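Local atomic coordinates of uracil-DNA glycosylase (Nitratifractor salsuginis, PDB entry 5X3G), a protein that belongs to the uracil-DNA glycosylase superfamily, whose members share an alpha/beta fold with a central parallel beta-sheet flanked by helices. Residues L66-P80 and F159-F173. Sequence-based numbering, arbitrary orientation.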
loop_
_atom_site.group_PDB
_atom_site.type_symbol
_atom_site.label_atom_id
_atom_site.label_comp_id
_atom_site.label_asym_id
_atom_site.label_seq_id
_atom_site.Cartn_x
_atom_site.Cartn_y
_atom_site.Cartn_z
ATOM N N LEU A 66 8.039 9.028 2.616
ATOM C CA LEU A 66 8.406 8.641 3.970
ATOM C C LEU A 66 9.906 8.402 4.079
ATOM O O LEU A 66 10.535 7.851 3.171
ATOM C CB LEU A 66 7.653 7.375 4.383
ATOM C CG LEU A 66 6.154 7.453 4.677
ATOM C CD1 LEU A 66 5.589 6.055 4.850
ATOM C CD2 LEU A 66 5.897 8.291 5.917
ATOM N N ARG A 67 10.470 8.827 5.185
ATOM C CA ARG A 67 11.796 8.457 5.641
ATOM C C ARG A 67 11.674 7.352 6.684
ATOM O O ARG A 67 10.628 7.224 7.327
ATOM C CB ARG A 67 12.522 9.670 6.231
ATOM C CG ARG A 67 12.453 10.884 5.318
ATOM C CD ARG A 67 13.260 10.659 4.046
ATOM N NE ARG A 67 14.222 11.726 3.791
ATOM C CZ ARG A 67 13.977 12.767 3.000
ATOM N NH1 ARG A 67 12.804 12.869 2.389
ATOM N NH2 ARG A 67 14.902 13.697 2.811
ATOM N N PRO A 68 12.708 6.519 6.856
ATOM C CA PRO A 68 12.554 5.322 7.706
ATOM C C PRO A 68 11.988 5.585 9.095
ATOM O O PRO A 68 11.195 4.771 9.587
ATOM C CB PRO A 68 13.983 4.771 7.771
ATOM C CG PRO A 68 14.594 5.192 6.485
ATOM C CD PRO A 68 14.021 6.550 6.186
ATOM N N ASN A 69 12.351 6.695 9.740
ATOM C CA ASN A 69 11.881 6.951 11.097
ATOM C C ASN A 69 10.478 7.538 11.144
ATOM O O ASN A 69 9.957 7.760 12.241
ATOM C CB ASN A 69 12.852 7.878 11.836
ATOM C CG ASN A 69 12.740 9.323 11.390
ATOM O OD1 ASN A 69 12.449 9.607 10.229
ATOM N ND2 ASN A 69 12.965 10.247 12.318
ATOM N N GLU A 70 9.856 7.800 9.996
ATOM C CA GLU A 70 8.476 8.259 9.946
ATOM C C GLU A 70 7.488 7.120 9.735
ATOM O O GLU A 70 6.276 7.348 9.788
ATOM C CB GLU A 70 8.308 9.306 8.839
ATOM C CG GLU A 70 9.374 10.388 8.848
ATOM C CD GLU A 70 9.260 11.323 7.663
ATOM O OE1 GLU A 70 9.164 10.826 6.522
ATOM O OE2 GLU A 70 9.262 12.554 7.872
ATOM N N VAL A 71 7.976 5.903 9.504
ATOM C CA VAL A 71 7.105 4.748 9.308
ATOM C C VAL A 71 6.534 4.341 10.663
ATOM O O VAL A 71 7.264 3.883 11.546
ATOM C CB VAL A 71 7.851 3.583 8.650
ATOM C CG1 VAL A 71 6.919 2.387 8.475
ATOM C CG2 VAL A 71 8.428 4.012 7.312
ATOM N N ARG A 72 5.227 4.516 10.832
ATOM C CA ARG A 72 4.519 4.033 12.010
ATOM C C ARG A 72 3.757 2.744 11.747
ATOM O O ARG A 72 3.530 1.967 12.680
ATOM C CB ARG A 72 3.539 5.098 12.512
ATOM C CG ARG A 72 4.145 6.485 12.622
ATOM C CD ARG A 72 3.095 7.515 12.997
ATOM N NE ARG A 72 2.187 7.030 14.034
ATOM C CZ ARG A 72 0.954 7.492 14.221
ATOM N NH1 ARG A 72 0.479 8.452 13.438
ATOM N NH2 ARG A 72 0.196 6.997 15.189
ATOM N N TYR A 73 3.362 2.508 10.498
ATOM C CA TYR A 73 2.630 1.317 10.105
ATOM C C TYR A 73 3.173 0.820 8.775
ATOM O O TYR A 73 3.691 1.598 7.968
ATOM C CB TYR A 73 1.127 1.581 9.956
ATOM C CG TYR A 73 0.419 2.039 11.210
ATOM C CD1 TYR A 73 -0.118 1.122 12.107
ATOM C CD2 TYR A 73 0.271 3.389 11.490
ATOM C CE1 TYR A 73 -0.773 1.540 13.251
ATOM C CE2 TYR A 73 -0.381 3.817 12.629
ATOM C CZ TYR A 73 -0.901 2.892 13.505
ATOM O OH TYR A 73 -1.551 3.319 14.639
ATOM N N ILE A 74 3.039 -0.482 8.545
ATOM C CA ILE A 74 3.321 -1.089 7.248
ATOM C C ILE A 74 2.071 -1.854 6.840
ATOM O O ILE A 74 1.801 -2.937 7.372
ATOM C CB ILE A 74 4.544 -2.017 7.279
ATOM C CG1 ILE A 74 5.767 -1.276 7.822
ATOM C CG2 ILE A 74 4.823 -2.572 5.889
ATOM C CD1 ILE A 74 7.042 -2.083 7.737
ATOM N N LEU A 75 1.308 -1.293 5.910
ATOM C CA LEU A 75 0.084 -1.906 5.414
ATOM C C LEU A 75 0.417 -2.734 4.181
ATOM O O LEU A 75 0.937 -2.200 3.195
ATOM C CB LEU A 75 -0.953 -0.828 5.092
ATOM C CG LEU A 75 -2.406 -1.242 4.835
ATOM C CD1 LEU A 75 -3.291 -0.040 5.070
ATOM C CD2 LEU A 75 -2.610 -1.764 3.421
ATOM N N PHE A 76 0.101 -4.024 4.227
ATOM C CA PHE A 76 0.539 -4.947 3.190
ATOM C C PHE A 76 -0.501 -5.134 2.093
ATOM O O PHE A 76 -1.711 -5.083 2.327
ATOM C CB PHE A 76 0.882 -6.314 3.786
ATOM C CG PHE A 76 2.234 -6.374 4.442
ATOM C CD1 PHE A 76 3.371 -6.625 3.692
ATOM C CD2 PHE A 76 2.366 -6.199 5.810
ATOM C CE1 PHE A 76 4.618 -6.691 4.292
ATOM C CE2 PHE A 76 3.610 -6.263 6.417
ATOM C CZ PHE A 76 4.739 -6.509 5.655
ATOM N N GLY A 77 0.007 -5.338 0.872
ATOM C CA GLY A 77 -0.757 -5.951 -0.188
ATOM C C GLY A 77 0.027 -7.121 -0.757
ATOM O O GLY A 77 1.162 -7.384 -0.356
ATOM N N GLN A 78 -0.599 -7.828 -1.696
ATOM C CA GLN A 78 0.058 -8.970 -2.324
ATOM C C GLN A 78 1.074 -8.522 -3.366
ATOM O O GLN A 78 2.283 -8.675 -3.177
ATOM C CB GLN A 78 -0.973 -9.904 -2.962
ATOM C CG GLN A 78 -1.601 -10.878 -1.988
ATOM C CD GLN A 78 -0.644 -11.988 -1.596
ATOM O OE1 GLN A 78 0.131 -11.852 -0.648
ATOM N NE2 GLN A 78 -0.686 -13.090 -2.334
ATOM N N ASP A 79 0.584 -7.964 -4.465
ATOM C CA ASP A 79 1.422 -7.555 -5.581
ATOM C C ASP A 79 0.653 -6.506 -6.373
ATOM O O ASP A 79 -0.547 -6.303 -6.134
ATOM C CB ASP A 79 1.811 -8.765 -6.455
ATOM C CG ASP A 79 0.627 -9.371 -7.185
ATOM O OD1 ASP A 79 -0.504 -9.285 -6.665
ATOM O OD2 ASP A 79 0.837 -9.947 -8.273
ATOM N N PRO A 80 1.313 -5.798 -7.297
ATOM C CA PRO A 80 0.633 -4.711 -8.012
ATOM C C PRO A 80 -0.659 -5.163 -8.681
ATOM O O PRO A 80 -0.842 -6.339 -9.006
ATOM C CB PRO A 80 1.670 -4.268 -9.048
ATOM C CG PRO A 80 2.965 -4.578 -8.414
ATOM C CD PRO A 80 2.752 -5.835 -7.623
ATOM N N PHE A 159 -2.435 8.687 3.895
ATOM C CA PHE A 159 -1.787 7.482 4.403
ATOM C C PHE A 159 -0.357 7.782 4.824
ATOM O O PHE A 159 0.081 7.400 5.915
ATOM C CB PHE A 159 -1.788 6.376 3.347
ATOM C CG PHE A 159 -3.000 5.497 3.374
ATOM C CD1 PHE A 159 -3.266 4.690 4.469
ATOM C CD2 PHE A 159 -3.852 5.443 2.285
ATOM C CE1 PHE A 159 -4.376 3.868 4.485
ATOM C CE2 PHE A 159 -4.960 4.625 2.294
ATOM C CZ PHE A 159 -5.223 3.832 3.397
ATOM N N GLU A 160 0.389 8.474 3.957
ATOM C CA GLU A 160 1.787 8.751 4.274
ATOM C C GLU A 160 1.927 9.741 5.428
ATOM O O GLU A 160 2.855 9.616 6.235
ATOM C CB GLU A 160 2.513 9.249 3.027
ATOM C CG GLU A 160 2.640 8.167 1.962
ATOM C CD GLU A 160 3.329 8.643 0.704
ATOM O OE1 GLU A 160 3.026 9.766 0.250
ATOM O OE2 GLU A 160 4.170 7.889 0.167
ATOM N N ARG A 161 1.017 10.715 5.533
ATOM C CA ARG A 161 1.030 11.622 6.678
ATOM C C ARG A 161 0.873 10.864 7.986
ATOM O O ARG A 161 1.459 11.251 9.004
ATOM C CB ARG A 161 -0.080 12.667 6.552
ATOM C CG ARG A 161 0.179 13.781 5.555
ATOM C CD ARG A 161 -0.904 14.841 5.672
ATOM N NE ARG A 161 -0.601 16.053 4.920
ATOM C CZ ARG A 161 -0.935 16.245 3.649
ATOM N NH1 ARG A 161 -1.577 15.295 2.984
ATOM N NH2 ARG A 161 -0.626 17.384 3.043
ATOM N N SER A 162 0.088 9.790 7.976
ATOM C CA SER A 162 -0.107 8.951 9.147
ATOM C C SER A 162 0.997 7.916 9.317
ATOM O O SER A 162 0.892 7.060 10.200
ATOM C CB SER A 162 -1.471 8.262 9.069
ATOM O OG SER A 162 -2.516 9.224 9.092
ATOM N N GLY A 163 2.048 7.977 8.502
ATOM C CA GLY A 163 3.190 7.101 8.682
ATOM C C GLY A 163 2.994 5.694 8.172
ATOM O O GLY A 163 3.613 4.758 8.689
ATOM N N VAL A 164 2.154 5.512 7.160
ATOM C CA VAL A 164 1.821 4.190 6.648
ATOM C C VAL A 164 2.653 3.926 5.404
ATOM O O VAL A 164 2.539 4.641 4.402
ATOM C CB VAL A 164 0.320 4.065 6.351
ATOM C CG1 VAL A 164 0.009 2.724 5.690
ATOM C CG2 VAL A 164 -0.472 4.229 7.639
ATOM N N LEU A 165 3.502 2.905 5.478
ATOM C CA LEU A 165 4.226 2.394 4.322
ATOM C C LEU A 165 3.340 1.380 3.612
ATOM O O LEU A 165 3.033 0.319 4.170
ATOM C CB LEU A 165 5.547 1.751 4.748
ATOM C CG LEU A 165 6.442 1.178 3.643
ATOM C CD1 LEU A 165 7.006 2.281 2.767
ATOM C CD2 LEU A 165 7.555 0.344 4.250
ATOM N N LEU A 166 2.914 1.717 2.394
ATOM C CA LEU A 166 2.005 0.875 1.617
ATOM C C LEU A 166 2.837 -0.124 0.825
ATOM O O LEU A 166 3.235 0.127 -0.313
ATOM C CB LEU A 166 1.134 1.742 0.719
ATOM C CG LEU A 166 0.246 2.734 1.467
ATOM C CD1 LEU A 166 -0.251 3.832 0.533
ATOM C CD2 LEU A 166 -0.926 2.011 2.118
ATOM N N LEU A 167 3.080 -1.288 1.424
ATOM C CA LEU A 167 4.090 -2.226 0.948
ATOM C C LEU A 167 3.434 -3.483 0.387
ATOM O O LEU A 167 2.752 -4.208 1.117
ATOM C CB LEU A 167 5.051 -2.584 2.082
ATOM C CG LEU A 167 6.163 -3.582 1.759
ATOM C CD1 LEU A 167 7.038 -3.063 0.628
ATOM C CD2 LEU A 167 6.985 -3.872 3.005
ATOM N N ASN A 168 3.651 -3.740 -0.901
ATOM C CA ASN A 168 3.242 -4.989 -1.532
ATOM C C ASN A 168 4.293 -6.068 -1.293
ATOM O O ASN A 168 5.488 -5.779 -1.180
ATOM C CB ASN A 168 3.028 -4.797 -3.037
ATOM C CG ASN A 168 1.640 -4.280 -3.374
ATOM O OD1 ASN A 168 0.658 -4.638 -2.728
ATOM N ND2 ASN A 168 1.557 -3.427 -4.384
HETATM N N MSE A 169 3.838 -7.318 -1.215
HETATM C CA MSE A 169 4.731 -8.453 -0.958
HETATM C C MSE A 169 5.732 -8.640 -2.095
HETATM O O MSE A 169 6.897 -8.966 -1.860
HETATM C CB MSE A 169 3.930 -9.738 -0.743
HETATM C CG MSE A 169 3.107 -9.742 0.529
HETATM SE SE MSE A 169 4.237 -9.723 2.115
HETATM C CE MSE A 169 3.687 -11.430 2.883
ATOM N N ALA A 170 5.266 -8.445 -3.325
ATOM C CA ALA A 170 6.122 -8.308 -4.493
ATOM C C ALA A 170 5.868 -6.942 -5.114
ATOM O O ALA A 170 4.724 -6.484 -5.172
ATOM C CB ALA A 170 5.864 -9.417 -5.520
ATOM N N LEU A 171 6.931 -6.290 -5.577
ATOM C CA LEU A 171 6.833 -4.922 -6.072
ATOM C C LEU A 171 6.536 -4.832 -7.564
ATOM O O LEU A 171 6.391 -3.719 -8.080
ATOM C CB LEU A 171 8.123 -4.154 -5.766
ATOM C CG LEU A 171 8.538 -4.053 -4.298
ATOM C CD1 LEU A 171 9.702 -3.082 -4.146
ATOM C CD2 LEU A 171 7.366 -3.642 -3.416
ATOM N N LEU A 172 6.439 -5.956 -8.272
ATOM C CA LEU A 172 6.160 -5.908 -9.699
ATOM C C LEU A 172 5.216 -7.038 -10.082
ATOM O O LEU A 172 5.097 -8.044 -9.382
ATOM C CB LEU A 172 7.455 -5.961 -10.530
ATOM C CG LEU A 172 8.397 -7.168 -10.453
ATOM C CD1 LEU A 172 7.886 -8.362 -11.255
ATOM C CD2 LEU A 172 9.790 -6.764 -10.915
ATOM N N PHE A 173 4.557 -6.852 -11.225
ATOM C CA PHE A 173 3.569 -7.781 -11.757
ATOM C C PHE A 173 3.860 -8.001 -13.233
ATOM O O PHE A 173 4.113 -7.037 -13.963
ATOM C CB PHE A 173 2.149 -7.225 -11.566
ATOM C CG PHE A 173 1.069 -8.019 -12.258
ATOM C CD1 PHE A 173 0.369 -8.996 -11.571
ATOM C CD2 PHE A 173 0.729 -7.765 -13.579
ATOM C CE1 PHE A 173 -0.631 -9.718 -12.190
ATOM C CE2 PHE A 173 -0.269 -8.486 -14.206
ATOM C CZ PHE A 173 -0.951 -9.463 -13.508
HETATM O O HOH W 1 6.525 7.442 0.961
HETATM O O HOH W 2 3.385 -10.430 -9.108
#
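Leu66 forks over the end of helix 152-161: CD2 rests 3.3 Å from Glu160 O, while CD1 meets Val164 O. A water joins Leu66 N to Glu160 OE2, and Glu160 OE1 pairs with Arg156. Gly163, with positive phi, is the C-prime residue of the Schellman motif closing this helix; its O takes Arg72 N-H in the carbonyl plane on a lone pair (N to O 2.7 Å) and Tyr73 N-H from above that plane. Strands 73-77 and 164-168 then run parallel, joined by alternating backbone bonds, from Leu165 N to Tyr73 O up to Met169 N to Gly77 O. Ile74 CG2 abuts Leu167 CB. On the opposite sheet face Leu75 CB lies 3.7 Å from Val164 CG1, and a chi1 of -167°, which turns CG away from the backbone N, brings CD1 against Phe159 CE1. Back on the face of Ile74, Phe76 CD1 lies 3.6 Å from selenomethionine Met169 SE, an oblique Met-aromatic contact. Gly77 to Pro80 open the family's GQDPY signature: Asn168 OD1 approaches Gly77 CA to 3.2 Å, and Gln78 O accepts the N-H of Ala170. Asp79 OD2 meets the Phe173 ring edge in plane, and binds Ser179 and a water shared with Leu172 O. Pro80 CB packs 3.9 Å from Phe173 CB. Strand 73-77 thus lies between strand 203-207 and the outermost strand 164-168, whose Leu166 bonds through its backbone to Ala91; helix 179-196 touches Leu167, Ala170 and Gln78, and helix 40-48 meets Leu172.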